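Local coordinates for cell wall binding protein cwp8 (Peptoclostridium difficile, PDB 5J6Q), which probably attaches to the cell wall of Clostridium difficile through three tandem CWB2 modules, as one of the proteins of its surface layer, at residues A511-A516 and K544-L549; V505-Y510 and V562-K567; K515-K520 and K571-G576; R498-A503 and S555-E560. One frame throughout, in Å; residues are numbered along the deposited sequence.

Contact 1: residues A511-A516 and K544-L549. With SO4 (sulfate ion), chain H.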
loop_
_atom_site.group_PDB
_atom_site.type_symbol
_atom_site.label_atom_id
_atom_site.label_comp_id
_atom_site.label_asym_id
_atom_site.label_seq_id
_atom_site.Cartn_x
_atom_site.Cartn_y
_atom_site.Cartn_z
ATOM N N ALA A 511 12.343 -3.067 -30.505
ATOM C CA ALA A 511 11.677 -4.319 -30.703
ATOM C C ALA A 511 12.318 -5.328 -29.684
ATOM O O ALA A 511 13.546 -5.308 -29.495
ATOM C CB ALA A 511 11.887 -4.802 -32.170
ATOM N N GLY A 512 11.532 -6.170 -29.047
ATOM C CA GLY A 512 12.138 -7.103 -28.119
ATOM C C GLY A 512 12.490 -6.587 -26.718
ATOM O O GLY A 512 12.910 -7.418 -25.912
ATOM N N ALA A 513 12.326 -5.253 -26.376
ATOM C CA ALA A 513 12.702 -4.817 -25.035
ATOM C C ALA A 513 11.836 -5.602 -23.980
ATOM O O ALA A 513 10.647 -5.942 -24.227
ATOM C CB ALA A 513 12.495 -3.274 -24.870
ATOM N N THR A 514 12.451 -5.893 -22.849
ATOM C CA THR A 514 11.804 -6.659 -21.804
ATOM C C THR A 514 11.339 -5.709 -20.650
ATOM O O THR A 514 10.769 -6.178 -19.650
ATOM C CB THR A 514 12.766 -7.733 -21.342
ATOM O OG1 THR A 514 13.991 -7.102 -21.027
ATOM C CG2 THR A 514 13.031 -8.794 -22.477
ATOM N N LYS A 515 11.486 -4.374 -20.842
ATOM C CA LYS A 515 11.015 -3.417 -19.844
ATOM C C LYS A 515 10.601 -2.132 -20.534
ATOM O O LYS A 515 11.087 -1.813 -21.677
ATOM C CB LYS A 515 12.156 -3.061 -18.874
ATOM C CG LYS A 515 11.915 -3.486 -17.459
ATOM C CD LYS A 515 13.066 -2.938 -16.603
ATOM C CE LYS A 515 13.520 -3.818 -15.481
ATOM N NZ LYS A 515 14.817 -3.294 -15.014
ATOM N N ALA A 516 9.755 -1.365 -19.848
ATOM C CA ALA A 516 9.369 -0.041 -20.377
ATOM C C ALA A 516 9.455 0.905 -19.185
ATOM O O ALA A 516 9.001 0.552 -18.053
ATOM C CB ALA A 516 7.910 -0.051 -20.956
ATOM N N LYS A 544 18.514 -1.716 -21.337
ATOM C CA LYS A 544 18.207 -1.775 -22.806
ATOM C C LYS A 544 16.714 -1.540 -23.039
ATOM O O LYS A 544 16.080 -2.217 -23.858
ATOM C CB LYS A 544 18.632 -3.109 -23.395
ATOM C CG LYS A 544 20.016 -3.544 -22.826
ATOM C CD LYS A 544 20.617 -4.765 -23.609
ATOM C CE LYS A 544 22.142 -4.663 -23.813
ATOM N NZ LYS A 544 22.906 -4.399 -22.563
ATOM N N ALA A 545 16.153 -0.487 -22.365
ATOM C CA ALA A 545 14.718 -0.353 -22.390
ATOM C C ALA A 545 14.423 1.121 -22.763
ATOM O O ALA A 545 15.261 1.986 -22.563
ATOM C CB ALA A 545 14.180 -0.666 -20.920
ATOM N N PRO A 546 13.266 1.385 -23.350
ATOM C CA PRO A 546 12.943 2.778 -23.730
ATOM C C PRO A 546 12.193 3.618 -22.563
ATOM O O PRO A 546 11.711 3.073 -21.578
ATOM C CB PRO A 546 11.982 2.567 -24.882
ATOM C CG PRO A 546 11.107 1.430 -24.332
ATOM C CD PRO A 546 12.259 0.438 -23.882
ATOM N N ILE A 547 12.104 4.940 -22.765
ATOM C CA ILE A 547 11.398 5.788 -21.853
ATOM C C ILE A 547 10.180 6.282 -22.680
ATOM O O ILE A 547 10.358 6.941 -23.681
ATOM C CB ILE A 547 12.225 6.971 -21.328
ATOM C CG1 ILE A 547 13.347 6.442 -20.428
ATOM C CG2 ILE A 547 11.221 7.981 -20.465
ATOM C CD1 ILE A 547 14.334 7.533 -19.876
ATOM N N VAL A 548 8.985 5.871 -22.316
ATOM C CA VAL A 548 7.811 6.393 -23.007
ATOM C C VAL A 548 7.595 7.832 -22.373
ATOM O O VAL A 548 7.534 7.938 -21.144
ATOM C CB VAL A 548 6.628 5.444 -22.659
ATOM C CG1 VAL A 548 5.236 6.044 -23.098
ATOM C CG2 VAL A 548 6.875 4.066 -23.350
ATOM N N LEU A 549 7.477 8.898 -23.175
ATOM C CA LEU A 549 7.254 10.217 -22.516
ATOM C C LEU A 549 5.765 10.566 -22.596
ATOM O O LEU A 549 5.159 10.746 -23.693
ATOM C CB LEU A 549 8.046 11.294 -23.228
ATOM C CG LEU A 549 9.563 11.131 -23.074
ATOM C CD1 LEU A 549 10.233 12.150 -23.996
ATOM C CD2 LEU A 549 10.039 11.269 -21.587
HETATM S S SO4 H . 13.953 -0.512 -12.464
HETATM O O1 SO4 H . 13.564 0.707 -13.189
HETATM O O2 SO4 H . 13.280 -0.459 -11.024
HETATM O O3 SO4 H . 13.597 -1.830 -13.080
HETATM O O4 SO4 H . 15.371 -0.242 -12.544
#
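The one ring among the touching residues, that of Pro-546, presents its CD corner to the 511-516 chain: the methyl CB of Ala-513 meets CD at 3.8 Å, and the carbonyl oxygen of Lys-515 lies 3.4 Å from the same Pro-546 CD. One face of the Tyr-510 ring, at its CE2 corner, lies over the peptide leading into the proline. Ala-545 CB also packs against Lys-515 O, at 3.4 Å. That same Ala-545 CB touches Lys-515 CB at 3.7 Å, the alanine methyl against the lysine's first methylene. No hydrogen bond crosses between the two segments; the pairing is C-H packing against methyls and a carbonyl. Beyond CB the Lys-515 chain turns away from Ala-545, bends at chi3 (-144°), and brings NZ to 2.7 Å from O3 of the sulfate of chain H, while Ser-543 OG is a further partner of the amine. Just before the touching alanine, Lys-544 takes positive phi as the C-prime residue of the Schellman motif that ends helix 531-542; Ala-545 and Pro-546 then lead into strand 547-549. Within this CWB2 module the contact is the loop-side start of a parallel pair: Ala-516 opens strand 516-519, whose Tyr-517 bonds to Pro-546 and Val-548, with helix 498-509 packing on Pro-546 and Val-548 through Ile-506 and helix 531-542 on Ile-547.

Contact 2: residues V505-Y510 and V562-K567. With SO4 (sulfate ion), chain G.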
loop_
_atom_site.group_PDB
_atom_site.type_symbol
_atom_site.label_atom_id
_atom_site.label_comp_id
_atom_site.label_asym_id
_atom_site.label_seq_id
_atom_site.Cartn_x
_atom_site.Cartn_y
_atom_site.Cartn_z
ATOM N N VAL A 505 11.115 6.887 -32.072
ATOM C CA VAL A 505 12.332 6.308 -31.480
ATOM C C VAL A 505 12.028 4.871 -30.975
ATOM O O VAL A 505 12.843 3.920 -31.188
ATOM C CB VAL A 505 12.727 7.239 -30.293
ATOM C CG1 VAL A 505 13.857 6.613 -29.405
ATOM C CG2 VAL A 505 13.244 8.532 -30.857
ATOM N N ILE A 506 10.871 4.727 -30.274
ATOM C CA ILE A 506 10.494 3.431 -29.741
ATOM C C ILE A 506 10.305 2.434 -30.919
ATOM O O ILE A 506 10.790 1.292 -30.854
ATOM C CB ILE A 506 9.217 3.491 -28.848
ATOM C CG1 ILE A 506 9.457 4.179 -27.456
ATOM C CG2 ILE A 506 8.786 2.029 -28.619
ATOM C CD1 ILE A 506 8.158 4.923 -26.863
ATOM N N ASN A 507 9.659 2.880 -32.035
ATOM C CA ASN A 507 9.413 1.915 -33.141
ATOM C C ASN A 507 10.728 1.464 -33.773
ATOM O O ASN A 507 10.871 0.337 -34.206
ATOM C CB ASN A 507 8.579 2.565 -34.198
ATOM C CG ASN A 507 8.135 1.709 -35.398
ATOM O OD1 ASN A 507 7.536 0.620 -35.280
ATOM N ND2 ASN A 507 8.314 2.184 -36.595
ATOM N N LYS A 508 11.664 2.343 -33.814
ATOM C CA LYS A 508 12.901 2.012 -34.466
ATOM C C LYS A 508 13.879 1.211 -33.645
ATOM O O LYS A 508 14.491 0.291 -34.173
ATOM C CB LYS A 508 13.608 3.283 -34.923
ATOM C CG LYS A 508 14.919 2.908 -35.668
ATOM C CD LYS A 508 15.595 4.213 -36.361
ATOM C CE LYS A 508 16.932 3.764 -36.926
ATOM N NZ LYS A 508 17.057 4.139 -38.344
ATOM N N TYR A 509 14.003 1.493 -32.374
ATOM C CA TYR A 509 15.030 0.805 -31.660
ATOM C C TYR A 509 14.666 -0.214 -30.617
ATOM O O TYR A 509 15.632 -0.777 -30.087
ATOM C CB TYR A 509 15.805 1.855 -30.886
ATOM C CG TYR A 509 16.528 2.836 -31.790
ATOM C CD1 TYR A 509 16.188 4.183 -31.794
ATOM C CD2 TYR A 509 17.591 2.432 -32.582
ATOM C CE1 TYR A 509 16.897 5.110 -32.552
ATOM C CE2 TYR A 509 18.330 3.353 -33.333
ATOM C CZ TYR A 509 17.981 4.686 -33.307
ATOM O OH TYR A 509 18.721 5.602 -33.985
ATOM N N TYR A 510 13.364 -0.462 -30.307
ATOM C CA TYR A 510 13.180 -1.248 -29.117
ATOM C C TYR A 510 12.421 -2.505 -29.266
ATOM O O TYR A 510 11.941 -3.015 -28.259
ATOM C CB TYR A 510 12.516 -0.346 -28.044
ATOM C CG TYR A 510 13.534 0.627 -27.471
ATOM C CD1 TYR A 510 13.560 1.952 -27.877
ATOM C CD2 TYR A 510 14.467 0.199 -26.530
ATOM C CE1 TYR A 510 14.511 2.833 -27.352
ATOM C CE2 TYR A 510 15.412 1.054 -26.010
ATOM C CZ TYR A 510 15.429 2.401 -26.432
ATOM O OH TYR A 510 16.368 3.255 -25.917
ATOM N N VAL A 562 3.805 0.906 -28.951
ATOM C CA VAL A 562 4.007 0.105 -27.787
ATOM C C VAL A 562 3.418 -1.327 -28.080
ATOM O O VAL A 562 4.005 -2.327 -27.703
ATOM C CB VAL A 562 3.332 0.846 -26.584
ATOM C CG1 VAL A 562 3.163 -0.118 -25.412
ATOM C CG2 VAL A 562 4.180 2.078 -26.148
ATOM N N GLU A 563 2.218 -1.367 -28.665
ATOM C CA GLU A 563 1.529 -2.602 -29.013
ATOM C C GLU A 563 2.437 -3.462 -29.920
ATOM O O GLU A 563 2.458 -4.658 -29.739
ATOM C CB GLU A 563 0.211 -2.224 -29.718
ATOM C CG GLU A 563 -0.466 -3.296 -30.508
ATOM C CD GLU A 563 -1.846 -2.923 -30.976
ATOM O OE1 GLU A 563 -2.765 -3.574 -30.530
ATOM O OE2 GLU A 563 -2.015 -2.002 -31.794
ATOM N N LEU A 564 3.197 -2.848 -30.907
ATOM C CA LEU A 564 4.086 -3.643 -31.806
ATOM C C LEU A 564 5.397 -4.024 -31.199
ATOM O O LEU A 564 5.887 -5.149 -31.422
ATOM C CB LEU A 564 4.445 -2.833 -33.067
ATOM C CG LEU A 564 3.267 -2.580 -33.981
ATOM C CD1 LEU A 564 3.709 -1.682 -35.181
ATOM C CD2 LEU A 564 2.774 -4.007 -34.426
ATOM N N ARG A 565 6.002 -3.112 -30.400
ATOM C CA ARG A 565 7.363 -3.359 -29.956
ATOM C C ARG A 565 7.545 -3.866 -28.587
ATOM O O ARG A 565 8.644 -4.384 -28.334
ATOM C CB ARG A 565 8.226 -2.019 -30.036
ATOM C CG ARG A 565 8.237 -1.370 -31.448
ATOM C CD ARG A 565 9.186 -2.062 -32.412
ATOM N NE ARG A 565 8.448 -3.094 -33.068
ATOM C CZ ARG A 565 8.253 -3.199 -34.377
ATOM N NH1 ARG A 565 7.556 -4.211 -34.860
ATOM N NH2 ARG A 565 8.765 -2.290 -35.209
ATOM N N LEU A 566 6.559 -3.754 -27.689
ATOM C CA LEU A 566 6.990 -4.048 -26.286
ATOM C C LEU A 566 6.243 -5.121 -25.638
ATOM O O LEU A 566 6.089 -5.189 -24.428
ATOM C CB LEU A 566 6.819 -2.695 -25.480
ATOM C CG LEU A 566 7.608 -1.564 -26.097
ATOM C CD1 LEU A 566 7.387 -0.217 -25.233
ATOM C CD2 LEU A 566 9.108 -1.797 -26.144
ATOM N N LYS A 567 5.813 -6.036 -26.465
ATOM C CA LYS A 567 5.074 -7.213 -26.087
ATOM C C LYS A 567 5.833 -8.087 -25.172
ATOM O O LYS A 567 5.223 -8.871 -24.456
ATOM C CB LYS A 567 4.680 -7.953 -27.369
ATOM C CG LYS A 567 3.253 -8.173 -27.485
ATOM C CD LYS A 567 2.538 -6.869 -27.579
ATOM C CE LYS A 567 1.152 -7.125 -27.116
ATOM N NZ LYS A 567 0.190 -6.617 -28.084
HETATM S S SO4 G . 6.145 -4.569 -37.748
HETATM O O1 SO4 G . 5.968 -5.365 -39.068
HETATM O O2 SO4 G . 5.363 -3.402 -37.745
HETATM O O3 SO4 G . 7.554 -4.182 -37.661
HETATM O O4 SO4 G . 5.786 -5.482 -36.654
#
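Arg-565 reaches from the last turn of helix 556-565 across to the end of helix 498-509, and most of its side chain meets something, first the helix end and then a sulfate. CB faces the methyl CG2 of Ile-506 at 4.3 Å. CG passes 3.7 Å from the carbonyl oxygen of Ile-506, and CD comes to 3.4 Å from Asn-507 O, which lies in the guanidinium plane at its edge. Two bends, chi2 -78° and chi3 90°, fold the chain over this helix end. At the tip, NH2 is 3.2 Å from Asn-507 OD1, but OD1 approaches the guanidinium obliquely and the angle is too poor for a hydrogen bond; the amide and guanidinium planes are nearly parallel, 6° apart. NH1 gives a straight bond of 2.8 Å to O3 of the sulfate of chain G, with weak extra bonds from NH1 to O4 and from NH2 to O3. Next to the arginine the contact is apolar. Leu-566 CD2 packs on Tyr-510 CB at 4.2 Å, and Leu-566 CD1 on Ile-506 CG2. These are neighbouring helices of one CWB2 module, meeting where both run out. The carbonyls of Ile-506 and Asn-507 near the helix C-terminus probably make a favourable electrostatic setting for the cation, whose straight bond goes to an anion that probably came from the crystallisation liquor.

Contact 3: residues K515-K520 and K571-G576. With SO4 (sulfate ion), chain H.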
loop_
_atom_site.group_PDB
_atom_site.type_symbol
_atom_site.label_atom_id
_atom_site.label_comp_id
_atom_site.label_asym_id
_atom_site.label_seq_id
_atom_site.Cartn_x
_atom_site.Cartn_y
_atom_site.Cartn_z
ATOM N N LYS A 515 11.486 -4.374 -20.842
ATOM C CA LYS A 515 11.015 -3.417 -19.844
ATOM C C LYS A 515 10.601 -2.132 -20.534
ATOM O O LYS A 515 11.087 -1.813 -21.677
ATOM C CB LYS A 515 12.156 -3.061 -18.874
ATOM C CG LYS A 515 11.915 -3.486 -17.459
ATOM C CD LYS A 515 13.066 -2.938 -16.603
ATOM C CE LYS A 515 13.520 -3.818 -15.481
ATOM N NZ LYS A 515 14.817 -3.294 -15.014
ATOM N N ALA A 516 9.755 -1.365 -19.848
ATOM C CA ALA A 516 9.369 -0.041 -20.377
ATOM C C ALA A 516 9.455 0.905 -19.185
ATOM O O ALA A 516 9.001 0.552 -18.053
ATOM C CB ALA A 516 7.910 -0.051 -20.956
ATOM N N TYR A 517 10.079 1.996 -19.384
ATOM C CA TYR A 517 10.075 3.026 -18.372
ATOM C C TYR A 517 9.085 4.177 -18.852
ATOM O O TYR A 517 8.896 4.340 -20.065
ATOM C CB TYR A 517 11.471 3.613 -18.322
ATOM C CG TYR A 517 12.449 2.706 -17.586
ATOM C CD1 TYR A 517 13.000 1.600 -18.201
ATOM C CD2 TYR A 517 12.809 2.957 -16.270
ATOM C CE1 TYR A 517 13.890 0.766 -17.544
ATOM C CE2 TYR A 517 13.691 2.122 -15.584
ATOM C CZ TYR A 517 14.229 1.027 -16.238
ATOM O OH TYR A 517 15.042 0.170 -15.577
ATOM N N VAL A 518 8.503 5.003 -17.946
ATOM C CA VAL A 518 7.603 6.117 -18.467
ATOM C C VAL A 518 7.892 7.384 -17.641
ATOM O O VAL A 518 8.112 7.259 -16.428
ATOM C CB VAL A 518 6.110 5.632 -18.387
ATOM C CG1 VAL A 518 5.710 5.130 -17.017
ATOM C CG2 VAL A 518 5.145 6.728 -18.807
ATOM N N ALA A 519 7.906 8.595 -18.276
ATOM C CA ALA A 519 8.220 9.780 -17.530
ATOM C C ALA A 519 7.461 10.985 -18.098
ATOM O O ALA A 519 7.024 10.928 -19.226
ATOM C CB ALA A 519 9.727 10.021 -17.666
ATOM N N LYS A 520 7.362 12.094 -17.372
ATOM C CA LYS A 520 6.512 13.241 -17.952
ATOM C C LYS A 520 7.071 13.759 -19.124
ATOM O O LYS A 520 8.288 13.850 -19.227
ATOM C CB LYS A 520 6.431 14.297 -16.862
ATOM C CG LYS A 520 5.529 13.723 -15.790
ATOM C CD LYS A 520 5.187 14.802 -14.726
ATOM C CE LYS A 520 6.254 14.899 -13.727
ATOM N NZ LYS A 520 6.051 16.127 -12.991
ATOM N N LYS A 571 7.739 -5.598 -17.095
ATOM C CA LYS A 571 7.856 -4.631 -16.008
ATOM C C LYS A 571 7.655 -3.196 -16.545
ATOM O O LYS A 571 8.249 -2.810 -17.599
ATOM C CB LYS A 571 9.282 -4.750 -15.350
ATOM C CG LYS A 571 9.339 -4.166 -13.935
ATOM C CD LYS A 571 10.748 -4.025 -13.405
ATOM C CE LYS A 571 10.650 -3.836 -11.902
ATOM N NZ LYS A 571 11.946 -3.498 -11.243
ATOM N N LEU A 572 6.852 -2.435 -15.900
ATOM C CA LEU A 572 6.663 -0.997 -16.259
ATOM C C LEU A 572 7.206 -0.194 -15.069
ATOM O O LEU A 572 6.755 -0.389 -13.952
ATOM C CB LEU A 572 5.197 -0.806 -16.512
ATOM C CG LEU A 572 4.726 0.596 -16.852
ATOM C CD1 LEU A 572 5.608 1.301 -17.938
ATOM C CD2 LEU A 572 3.310 0.386 -17.306
ATOM N N VAL A 573 8.255 0.612 -15.260
ATOM C CA VAL A 573 8.810 1.402 -14.149
ATOM C C VAL A 573 8.392 2.876 -14.393
ATOM O O VAL A 573 8.841 3.438 -15.383
ATOM C CB VAL A 573 10.341 1.308 -14.120
ATOM C CG1 VAL A 573 10.942 2.132 -13.002
ATOM C CG2 VAL A 573 10.810 -0.166 -14.019
ATOM N N GLN A 574 7.566 3.495 -13.565
ATOM C CA GLN A 574 7.263 4.961 -13.708
ATOM C C GLN A 574 8.334 5.851 -13.005
ATOM O O GLN A 574 8.574 5.632 -11.836
ATOM C CB GLN A 574 5.901 5.307 -13.004
ATOM C CG GLN A 574 5.683 6.835 -12.865
ATOM C CD GLN A 574 4.245 7.097 -12.509
ATOM O OE1 GLN A 574 3.358 6.352 -12.914
ATOM N NE2 GLN A 574 4.008 8.050 -11.607
ATOM N N ILE A 575 8.938 6.841 -13.649
ATOM C CA ILE A 575 9.861 7.749 -12.984
ATOM C C ILE A 575 9.074 9.045 -12.575
ATOM O O ILE A 575 8.475 9.665 -13.497
ATOM C CB ILE A 575 11.014 8.264 -13.929
ATOM C CG1 ILE A 575 11.765 7.027 -14.620
ATOM C CG2 ILE A 575 12.091 9.104 -13.109
ATOM C CD1 ILE A 575 12.142 6.084 -13.553
ATOM N N GLY A 576 9.125 9.491 -11.280
ATOM C CA GLY A 576 8.425 10.770 -10.970
ATOM C C GLY A 576 6.965 10.580 -10.665
ATOM O O GLY A 576 6.444 9.442 -10.657
HETATM S S SO4 H . 13.953 -0.512 -12.464
HETATM O O1 SO4 H . 13.564 0.707 -13.189
HETATM O O2 SO4 H . 13.280 -0.459 -11.024
HETATM O O3 SO4 H . 13.597 -1.830 -13.080
HETATM O O4 SO4 H . 15.371 -0.242 -12.544
HETATM O O HOH W 1 7.921 12.032 -14.519
#
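Strands 516-519 and 572-575 run parallel, 4.7 Å apart at closest approach, and four backbone bonds join them, from Ala-516 N to Lys-571 O through to Ile-575 N to Val-518 O at 2.9 Å. Past the last of these, a water links Lys-520 N with Ile-575 O. On one face of the sheet, Tyr-517 and Val-573 lie side by side, with Val-573 CG2 over one face of the ring, toward its rim, and Ile-575 CD1 at the ring's edge, 4.2 Å from Tyr-517 CD2. The other face carries Val-518, whose CG1 (chi1 53°) sits between N and carbonyl carbon and touches Leu-572 CD1 at 3.9 Å; Ile-584 and Ile-587 of helix 581-590 cover it. The aliphatic parts of Lys-515 and Lys-571 also run alongside each other, tight at 3.5 Å between CE of Lys-515 and CD of Lys-571. Lys-571 NZ then bonds O3 of the chain H sulfate at 3.0 Å and makes salt bridges to Glu-287 and Glu-283. Tyr-517 OH has Ser-543 OG as partner. So these two central strands of the parallel CWB2 sheet combine largely apolar faces with a cationic end, where anion and glutamates probably compensate the lysine pair.

Contact 4: residues R498-A503 and S555-E560. With SO4 (sulfate ion), chain B; SO4 (sulfate ion), chain C.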
loop_
_atom_site.group_PDB
_atom_site.type_symbol
_atom_site.label_atom_id
_atom_site.label_comp_id
_atom_site.label_asym_id
_atom_site.label_seq_id
_atom_site.Cartn_x
_atom_site.Cartn_y
_atom_site.Cartn_z
ATOM N N ARG A 498 6.211 15.995 -29.916
ATOM C CA ARG A 498 7.129 15.230 -29.112
ATOM C C ARG A 498 6.653 13.776 -28.773
ATOM O O ARG A 498 7.516 12.933 -28.539
ATOM C CB ARG A 498 7.398 16.006 -27.773
ATOM C CG ARG A 498 6.259 15.819 -26.776
ATOM C CD ARG A 498 6.381 16.814 -25.627
ATOM N NE ARG A 498 6.561 18.205 -26.110
ATOM C CZ ARG A 498 7.044 19.208 -25.363
ATOM N NH1 ARG A 498 7.436 18.988 -24.120
ATOM N NH2 ARG A 498 7.083 20.440 -25.843
ATOM N N LYS A 499 5.317 13.522 -28.735
ATOM C CA LYS A 499 4.793 12.230 -28.437
ATOM C C LYS A 499 4.974 11.374 -29.769
ATOM O O LYS A 499 5.349 10.185 -29.656
ATOM C CB LYS A 499 3.337 12.222 -27.965
ATOM C CG LYS A 499 3.216 12.920 -26.619
ATOM C CD LYS A 499 1.848 13.210 -26.250
ATOM C CE LYS A 499 1.272 11.979 -25.621
ATOM N NZ LYS A 499 1.907 11.694 -24.343
ATOM N N ASP A 500 4.744 11.964 -30.940
ATOM C CA ASP A 500 5.011 11.256 -32.192
ATOM C C ASP A 500 6.497 10.995 -32.341
ATOM O O ASP A 500 6.864 9.933 -32.768
ATOM C CB ASP A 500 4.490 11.994 -33.396
ATOM C CG ASP A 500 3.035 12.233 -33.298
ATOM O OD1 ASP A 500 2.300 11.312 -32.737
ATOM O OD2 ASP A 500 2.597 13.360 -33.693
ATOM N N THR A 501 7.364 11.919 -31.986
ATOM C CA THR A 501 8.812 11.574 -32.026
ATOM C C THR A 501 9.160 10.416 -31.088
ATOM O O THR A 501 9.964 9.517 -31.442
ATOM C CB THR A 501 9.605 12.780 -31.611
ATOM O OG1 THR A 501 9.269 13.858 -32.525
ATOM C CG2 THR A 501 11.107 12.527 -31.538
ATOM N N ASN A 502 8.632 10.472 -29.851
ATOM C CA ASN A 502 8.898 9.418 -28.884
ATOM C C ASN A 502 8.427 8.132 -29.505
ATOM O O ASN A 502 9.223 7.158 -29.467
ATOM C CB ASN A 502 8.191 9.655 -27.580
ATOM C CG ASN A 502 8.491 8.725 -26.484
ATOM O OD1 ASN A 502 7.527 8.065 -25.939
ATOM N ND2 ASN A 502 9.710 8.642 -26.053
ATOM N N ALA A 503 7.175 8.081 -30.082
ATOM C CA ALA A 503 6.740 6.837 -30.743
ATOM C C ALA A 503 7.730 6.411 -31.834
ATOM O O ALA A 503 8.036 5.206 -31.893
ATOM C CB ALA A 503 5.306 6.938 -31.377
ATOM N N SER A 555 -0.397 9.208 -26.799
ATOM C CA SER A 555 -0.965 9.444 -28.087
ATOM C C SER A 555 -1.292 8.093 -28.750
ATOM O O SER A 555 -0.777 7.020 -28.326
ATOM C CB SER A 555 0.027 10.182 -28.990
ATOM O OG SER A 555 1.096 9.356 -29.459
ATOM N N LYS A 556 -2.124 8.162 -29.813
ATOM C CA LYS A 556 -2.435 7.020 -30.624
ATOM C C LYS A 556 -1.158 6.506 -31.243
ATOM O O LYS A 556 -0.937 5.258 -31.220
ATOM C CB LYS A 556 -3.488 7.422 -31.717
ATOM C CG LYS A 556 -4.900 7.355 -31.145
ATOM C CD LYS A 556 -5.979 7.323 -32.242
ATOM C CE LYS A 556 -6.118 8.655 -32.956
ATOM N NZ LYS A 556 -6.935 9.640 -32.192
ATOM N N SER A 557 -0.317 7.395 -31.783
ATOM C CA SER A 557 0.982 6.953 -32.375
ATOM C C SER A 557 1.834 6.134 -31.324
ATOM O O SER A 557 2.445 5.095 -31.633
ATOM C CB SER A 557 1.755 8.172 -32.885
ATOM O OG SER A 557 2.065 8.949 -31.721
ATOM N N GLN A 558 1.811 6.558 -30.029
ATOM C CA GLN A 558 2.494 5.818 -28.970
ATOM C C GLN A 558 1.818 4.531 -28.639
ATOM O O GLN A 558 2.501 3.481 -28.485
ATOM C CB GLN A 558 2.598 6.644 -27.666
ATOM C CG GLN A 558 3.687 7.784 -27.812
ATOM C CD GLN A 558 3.551 8.760 -26.554
ATOM O OE1 GLN A 558 2.466 9.051 -26.141
ATOM N NE2 GLN A 558 4.684 9.105 -25.835
ATOM N N GLU A 559 0.484 4.550 -28.572
ATOM C CA GLU A 559 -0.266 3.353 -28.264
ATOM C C GLU A 559 0.091 2.161 -29.373
ATOM O O GLU A 559 0.331 1.028 -29.007
ATOM C CB GLU A 559 -1.754 3.689 -28.346
ATOM C CG GLU A 559 -2.441 3.944 -27.008
ATOM C CD GLU A 559 -4.003 4.110 -27.251
ATOM O OE1 GLU A 559 -4.518 3.345 -28.053
ATOM O OE2 GLU A 559 -4.677 5.013 -26.662
ATOM N N GLU A 560 0.098 2.504 -30.662
ATOM C CA GLU A 560 0.381 1.607 -31.734
ATOM C C GLU A 560 1.806 1.041 -31.652
ATOM O O GLU A 560 1.904 -0.160 -31.781
ATOM C CB GLU A 560 0.167 2.299 -33.043
ATOM C CG GLU A 560 -1.329 2.276 -33.344
ATOM C CD GLU A 560 -1.734 3.165 -34.593
ATOM O OE1 GLU A 560 -0.930 3.363 -35.500
ATOM O OE2 GLU A 560 -2.850 3.599 -34.656
HETATM S S SO4 B . -2.683 11.076 -32.102
HETATM O O1 SO4 B . -3.566 10.856 -33.361
HETATM O O2 SO4 B . -3.528 10.802 -30.837
HETATM O O3 SO4 B . -2.237 12.507 -32.090
HETATM O O4 SO4 B . -1.369 10.195 -32.238
HETATM S S SO4 C . 5.458 19.850 -29.373
HETATM O O1 SO4 C . 4.041 19.743 -29.355
HETATM O O2 SO4 C . 5.861 20.212 -30.613
HETATM O O3 SO4 C . 6.089 18.559 -28.962
HETATM O O4 SO4 C . 5.842 20.891 -28.429
#
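Gln-558 lies across Lys-499 at about a right angle, its CD 3.7 Å from Lys-499 CB, and this is the close-packed side of the contact. Its CG anti to the carbonyl carbon (chi1 -74°) and the chain extended beyond, the glutamine reaches over to helix 498-509, where NE2 gives a 3.0 Å bond to Asn-502 OD1, the two amide planes being 77° apart. Asn-502 in turn bonds Ser-432 OG through ND2, and its OD1 also takes Leu-549 N. Gln-558 NE2 also bonds Leu-549 O, and OE1 takes a weak bond from Lys-499 NZ, whose stronger partner is Thr-550 OG1. Ala-503 CB fills in next to Gln-558, 3.4 Å from Ser-557 O. Gln-558 OE1 accepts from Ser-555 N, at 2.9 Å and in the carbonyl plane on a lone pair; with Ser-555 at the N-cap, this is one half of a capping box opening helix 556-565. Over 498-503 and 556-560 the helix axes run nearly parallel, 15° apart and 8.2 Å at closest approach, as neighbours in the CWB2 module. The outer side is polar and more open. There Ser-557 OG donates to Asp-500 OD1 at 2.6 Å, on the anti lone pair. The backbone N-H groups of Lys-556 and Ser-557 hold the chain B sulfate at this helix start. Elsewhere, at the start of helix 498-509, Arg-498 holds the chain C sulfate with backbone N, NE and NH2.

All four contacts belong to one CWB2 module. Contacts 2 and 4 are the two ends of a single helix pair, 498-509 with 556-565, their centres 10 Å apart. Contacts 1 and 3 share Lys-515 and Ala-516 and join the same sheet, in which strands 547-549 and 516-519 are neighbours, with centres 9 Å apart. Contact 1 also links sheet to helices: it touches contact 2 where Ala-511 CA comes 3.8 Å from Arg-565 CD, and contact 4 where Leu-549 O accepts from Gln-558 NE2 at 2.7 Å. Contacts 3 and 4 do not touch, their nearest atoms being about 7 Å apart. The chain H sulfate is common to contacts 1 and 3.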